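Local coordinates for protein 2-aminomuconate 6-semialdehyde dehydrogenase (Burkholderia cenocepacia, PDB 4U3W) that probably oxidises 2-aminomuconate 6-semialdehyde to the corresponding acid, as an enzyme of the aldehyde dehydrogenase family, at residues R25-F39 with A51-A64. Residues are numbered along the deposited sequence; the frame is centred on the assembly and turned at random.
Sequences RHYINGEFVASGTTF and ADVCEADAALVDSA
The flat ring of His26 fits a hollow formed by Cys54, Ala56 and Leu60. Cys54 CB lies 3.4 Å from His26 NE2, while Leu60 brings its CD2 methyl obliquely to CD2 of the His26 ring, 3.3 Å away. Ala56, with a single methyl, leaves room for CE1 beside its backbone N. Both ring nitrogens are engaged: ND1 is hydrogen-bonded to His226 N, and His26 NE2 shares a hydrogen bond of 3.1 Å with Ser35 OG. The small serine hydroxyl, held between its own backbone N and carbonyl carbon (chi1 55°), can thus sit against Cys54 CB and near the Glu55 carbonyl. Cys54 SG fits beside Ala34, whose small methyl leaves it room (Ala34 CB to Cys54 SG 3.7 Å), and takes a weak bond from Ser35 N.

Leu60 fills the space between His26 and Ile28: with CG anti to the backbone N (chi1 -165°), it places CG and CD1 each 3.7 Å from Ile28 CD1. Ala64, one turn on, is small enough to let Ile28 CG2 approach its backbone. Asp57 caps this helix by accepting from Leu60 N.

At the other end, Phe39 and Val53 form a hydrogen-bonded antiparallel pair, and Glu55 N donates to Thr37 O. The phenyl ring folds back over Val53, whose CB lies over one face, 3.7 Å from the Phe39 ring centroid; beta-branching adds breadth, bringing Val53 CG1 3.5 Å from Phe39 CZ. Glu55 OE1, hydrogen-bonded to His228 ND1, reaches the ring obliquely. Thr38 suits a solvent-facing site: one water links its OG1 to Asp52 OD1, which is also salt-bridged to Lys49.

Hairpins 23-28/31-33, closed by a type I' turn, and 38-42/49-54 form the mixed four-stranded N-terminal sheet of an aldehyde dehydrogenase fold, strand 23-28 running parallel to 49-54, while the helix from Ala58 packs against His26 and Ile28.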
loop_
_atom_site.group_PDB
_atom_site.type_symbol
_atom_site.label_atom_id
_atom_site.label_comp_id
_atom_site.label_asym_id
_atom_site.label_seq_id
_atom_site.Cartn_x
_atom_site.Cartn_y
_atom_site.Cartn_z
ATOM N N ARG A 25 11.899 -18.889 38.507
ATOM C CA ARG A 25 13.242 -18.546 38.046
ATOM C C ARG A 25 13.224 -17.710 36.759
ATOM O O ARG A 25 12.198 -17.680 36.025
ATOM C CB ARG A 25 14.044 -19.846 37.835
ATOM C CG ARG A 25 14.324 -20.662 39.139
ATOM C CD ARG A 25 15.014 -21.997 38.776
ATOM N NE ARG A 25 15.274 -22.835 39.953
ATOM C CZ ARG A 25 14.377 -23.646 40.503
ATOM N NH1 ARG A 25 13.151 -23.745 39.958
ATOM N NH2 ARG A 25 14.715 -24.385 41.574
ATOM N N HIS A 26 14.325 -16.984 36.534
ATOM C CA HIS A 26 14.602 -16.315 35.285
ATOM C C HIS A 26 14.842 -17.370 34.211
ATOM O O HIS A 26 15.151 -18.525 34.525
ATOM C CB HIS A 26 15.850 -15.388 35.378
ATOM C CG HIS A 26 15.891 -14.590 36.638
ATOM N ND1 HIS A 26 14.991 -13.585 36.913
ATOM C CD2 HIS A 26 16.714 -14.697 37.729
ATOM C CE1 HIS A 26 15.234 -13.114 38.139
ATOM N NE2 HIS A 26 16.299 -13.747 38.635
ATOM N N TYR A 27 14.745 -16.965 32.953
ATOM C CA TYR A 27 15.087 -17.867 31.845
ATOM C C TYR A 27 16.086 -17.141 30.981
ATOM O O TYR A 27 15.744 -16.164 30.321
ATOM C CB TYR A 27 13.851 -18.282 31.032
ATOM C CG TYR A 27 14.177 -19.278 29.911
ATOM C CD1 TYR A 27 14.432 -20.612 30.204
ATOM C CD2 TYR A 27 14.198 -18.886 28.572
ATOM C CE1 TYR A 27 14.739 -21.551 29.176
ATOM C CE2 TYR A 27 14.539 -19.830 27.497
ATOM C CZ TYR A 27 14.796 -21.159 27.846
ATOM O OH TYR A 27 15.096 -22.117 26.908
ATOM N N ILE A 28 17.354 -17.575 31.025
ATOM C CA ILE A 28 18.396 -16.817 30.336
ATOM C C ILE A 28 19.310 -17.727 29.519
ATOM O O ILE A 28 19.838 -18.711 30.051
ATOM C CB ILE A 28 19.217 -15.995 31.384
ATOM C CG1 ILE A 28 18.303 -14.977 32.114
ATOM C CG2 ILE A 28 20.415 -15.312 30.757
ATOM C CD1 ILE A 28 19.058 -14.229 33.298
ATOM N N ASN A 29 19.475 -17.422 28.235
ATOM C CA ASN A 29 20.354 -18.214 27.371
ATOM C C ASN A 29 20.000 -19.714 27.400
ATOM O O ASN A 29 20.877 -20.571 27.577
ATOM C CB ASN A 29 21.854 -18.003 27.755
ATOM C CG ASN A 29 22.788 -18.267 26.581
ATOM O OD1 ASN A 29 22.370 -18.193 25.414
ATOM N ND2 ASN A 29 24.070 -18.507 26.871
ATOM N N GLY A 30 18.714 -20.020 27.308
ATOM C CA GLY A 30 18.286 -21.398 27.171
ATOM C C GLY A 30 18.196 -22.205 28.449
ATOM O O GLY A 30 17.949 -23.398 28.396
ATOM N N GLU A 31 18.314 -21.574 29.607
ATOM C CA GLU A 31 18.082 -22.309 30.863
ATOM C C GLU A 31 17.431 -21.467 31.966
ATOM O O GLU A 31 17.584 -20.251 32.001
ATOM C CB GLU A 31 19.417 -22.869 31.409
ATOM C CG GLU A 31 20.449 -21.811 31.664
ATOM C CD GLU A 31 21.754 -22.318 32.389
ATOM O OE1 GLU A 31 21.826 -23.475 32.878
ATOM O OE2 GLU A 31 22.716 -21.531 32.475
ATOM N N PHE A 32 16.713 -22.131 32.875
ATOM C CA PHE A 32 16.205 -21.486 34.062
ATOM C C PHE A 32 17.324 -21.332 35.069
ATOM O O PHE A 32 18.166 -22.244 35.216
ATOM C CB PHE A 32 15.047 -22.280 34.644
ATOM C CG PHE A 32 13.779 -22.192 33.774
ATOM C CD1 PHE A 32 12.906 -21.120 33.908
ATOM C CD2 PHE A 32 13.535 -23.156 32.797
ATOM C CE1 PHE A 32 11.730 -21.010 33.069
ATOM C CE2 PHE A 32 12.405 -23.063 31.981
ATOM C CZ PHE A 32 11.490 -22.002 32.118
ATOM N N VAL A 33 17.361 -20.157 35.710
ATOM C CA VAL A 33 18.448 -19.798 36.641
ATOM C C VAL A 33 17.814 -18.978 37.758
ATOM O O VAL A 33 16.970 -18.126 37.477
ATOM C CB VAL A 33 19.628 -19.007 35.956
ATOM C CG1 VAL A 33 20.303 -19.848 34.866
ATOM C CG2 VAL A 33 19.168 -17.669 35.353
ATOM N N ALA A 34 18.171 -19.268 39.010
ATOM C CA ALA A 34 17.729 -18.459 40.146
ATOM C C ALA A 34 18.580 -17.205 40.271
ATOM O O ALA A 34 19.361 -16.898 39.382
ATOM C CB ALA A 34 17.780 -19.294 41.482
ATOM N N SER A 35 18.356 -16.406 41.309
ATOM C CA SER A 35 19.338 -15.348 41.628
ATOM C C SER A 35 19.462 -15.293 43.152
ATOM O O SER A 35 18.892 -16.135 43.827
ATOM C CB SER A 35 18.929 -14.008 41.008
ATOM O OG SER A 35 17.611 -13.638 41.409
ATOM N N GLY A 36 20.220 -14.339 43.694
ATOM C CA GLY A 36 20.621 -14.365 45.095
ATOM C C GLY A 36 19.624 -13.766 46.063
ATOM O O GLY A 36 19.910 -13.732 47.229
ATOM N N THR A 37 18.478 -13.258 45.591
ATOM C CA THR A 37 17.412 -12.861 46.550
ATOM C C THR A 37 16.055 -13.198 45.883
ATOM O O THR A 37 15.987 -13.373 44.624
ATOM C CB THR A 37 17.398 -11.335 46.911
ATOM O OG1 THR A 37 17.007 -10.602 45.736
ATOM C CG2 THR A 37 18.759 -10.824 47.384
ATOM N N THR A 38 15.003 -13.313 46.707
ATOM C CA THR A 38 13.654 -13.622 46.203
ATOM C C THR A 38 12.583 -12.725 46.875
ATOM O O THR A 38 12.875 -12.078 47.864
ATOM C CB THR A 38 13.268 -15.079 46.463
ATOM O OG1 THR A 38 13.124 -15.287 47.880
ATOM C CG2 THR A 38 14.364 -16.049 45.927
ATOM N N PHE A 39 11.364 -12.694 46.331
ATOM C CA PHE A 39 10.260 -11.939 46.964
ATOM C C PHE A 39 8.977 -12.789 46.818
ATOM O O PHE A 39 8.887 -13.612 45.915
ATOM C CB PHE A 39 10.079 -10.543 46.338
ATOM C CG PHE A 39 9.730 -10.556 44.866
ATOM C CD1 PHE A 39 8.397 -10.549 44.420
ATOM C CD2 PHE A 39 10.734 -10.535 43.913
ATOM C CE1 PHE A 39 8.105 -10.545 43.067
ATOM C CE2 PHE A 39 10.460 -10.512 42.577
ATOM C CZ PHE A 39 9.114 -10.499 42.122
ATOM N N ALA A 51 4.042 -18.416 45.680
ATOM C CA ALA A 51 5.401 -18.762 45.254
ATOM C C ALA A 51 6.401 -17.766 45.759
ATOM O O ALA A 51 6.032 -16.662 46.221
ATOM C CB ALA A 51 5.477 -18.803 43.686
ATOM N N ASP A 52 7.675 -18.144 45.673
ATOM C CA ASP A 52 8.772 -17.173 45.745
ATOM C C ASP A 52 9.290 -16.891 44.324
ATOM O O ASP A 52 9.376 -17.793 43.515
ATOM C CB ASP A 52 9.926 -17.682 46.604
ATOM C CG ASP A 52 9.509 -17.957 48.036
ATOM O OD1 ASP A 52 9.225 -16.979 48.762
ATOM O OD2 ASP A 52 9.438 -19.149 48.402
ATOM N N VAL A 53 9.672 -15.642 44.081
ATOM C CA VAL A 53 10.060 -15.162 42.756
ATOM C C VAL A 53 11.487 -14.662 42.874
ATOM O O VAL A 53 11.805 -13.881 43.793
ATOM C CB VAL A 53 9.152 -14.004 42.286
ATOM C CG1 VAL A 53 9.383 -13.701 40.814
ATOM C CG2 VAL A 53 7.631 -14.336 42.509
ATOM N N CYS A 54 12.361 -15.095 41.978
ATOM C CA CYS A 54 13.735 -14.593 42.016
ATOM C C CYS A 54 13.798 -13.121 41.585
ATOM O O CYS A 54 13.091 -12.686 40.672
ATOM C CB CYS A 54 14.630 -15.453 41.098
ATOM S SG CYS A 54 14.768 -17.130 41.720
ATOM N N GLU A 55 14.716 -12.365 42.153
ATOM C CA GLU A 55 14.856 -10.946 41.796
ATOM C C GLU A 55 16.140 -10.663 41.015
ATOM O O GLU A 55 17.264 -10.831 41.578
ATOM C CB GLU A 55 14.863 -10.116 43.081
ATOM C CG GLU A 55 15.132 -8.628 42.888
ATOM C CD GLU A 55 13.859 -7.865 42.429
ATOM O OE1 GLU A 55 12.739 -8.144 42.920
ATOM O OE2 GLU A 55 13.999 -7.026 41.532
ATOM N N ALA A 56 16.050 -10.204 39.771
ATOM C CA ALA A 56 17.311 -10.008 38.991
ATOM C C ALA A 56 18.052 -8.690 39.339
ATOM O O ALA A 56 17.461 -7.600 39.279
ATOM C CB ALA A 56 17.016 -10.038 37.487
ATOM N N ASP A 57 19.325 -8.777 39.723
ATOM C CA ASP A 57 20.082 -7.554 39.969
ATOM C C ASP A 57 20.698 -7.077 38.645
ATOM O O ASP A 57 20.577 -7.748 37.598
ATOM C CB ASP A 57 21.171 -7.758 41.048
ATOM C CG ASP A 57 22.297 -8.735 40.622
ATOM O OD1 ASP A 57 22.607 -8.880 39.436
ATOM O OD2 ASP A 57 22.909 -9.354 41.514
ATOM N N ALA A 58 21.380 -5.938 38.690
ATOM C CA ALA A 58 21.888 -5.324 37.465
ATOM C C ALA A 58 22.918 -6.202 36.695
ATOM O O ALA A 58 22.986 -6.123 35.453
ATOM C CB ALA A 58 22.503 -3.957 37.793
ATOM N N ALA A 59 23.722 -6.997 37.402
ATOM C CA ALA A 59 24.682 -7.894 36.717
ATOM C C ALA A 59 23.920 -8.994 35.952
ATOM O O ALA A 59 24.270 -9.324 34.799
ATOM C CB ALA A 59 25.675 -8.514 37.692
ATOM N N LEU A 60 22.866 -9.529 36.564
ATOM C CA LEU A 60 22.048 -10.540 35.857
ATOM C C LEU A 60 21.270 -9.958 34.659
ATOM O O LEU A 60 21.210 -10.569 33.564
ATOM C CB LEU A 60 21.103 -11.225 36.832
ATOM C CG LEU A 60 20.516 -12.517 36.235
ATOM C CD1 LEU A 60 21.700 -13.405 35.772
ATOM C CD2 LEU A 60 19.661 -13.243 37.239
ATOM N N VAL A 61 20.691 -8.778 34.825
ATOM C CA VAL A 61 20.106 -8.126 33.674
ATOM C C VAL A 61 21.127 -7.966 32.531
ATOM O O VAL A 61 20.827 -8.276 31.359
ATOM C CB VAL A 61 19.489 -6.754 34.061
ATOM C CG1 VAL A 61 19.099 -5.952 32.792
ATOM C CG2 VAL A 61 18.282 -6.969 35.025
ATOM N N ASP A 62 22.352 -7.553 32.852
ATOM C CA ASP A 62 23.350 -7.376 31.805
ATOM C C ASP A 62 23.674 -8.719 31.124
ATOM O O ASP A 62 23.886 -8.770 29.919
ATOM C CB ASP A 62 24.633 -6.724 32.386
ATOM C CG ASP A 62 25.820 -6.837 31.441
ATOM O OD1 ASP A 62 25.815 -6.155 30.398
ATOM O OD2 ASP A 62 26.776 -7.610 31.719
ATOM N N SER A 63 23.753 -9.788 31.914
ATOM C CA SER A 63 23.922 -11.136 31.365
ATOM C C SER A 63 22.847 -11.480 30.306
ATOM O O SER A 63 23.136 -12.103 29.318
ATOM C CB SER A 63 23.887 -12.189 32.476
ATOM O OG SER A 63 24.999 -11.989 33.351
ATOM N N ALA A 64 21.603 -11.146 30.602
ATOM C CA ALA A 64 20.496 -11.488 29.713
ATOM C C ALA A 64 20.641 -10.708 28.409
ATOM O O ALA A 64 20.432 -11.246 27.306
ATOM C CB ALA A 64 19.184 -11.193 30.409
HETATM O O HOH W 1 18.750 -10.091 43.608
HETATM O O HOH W 2 10.727 -14.687 48.933
#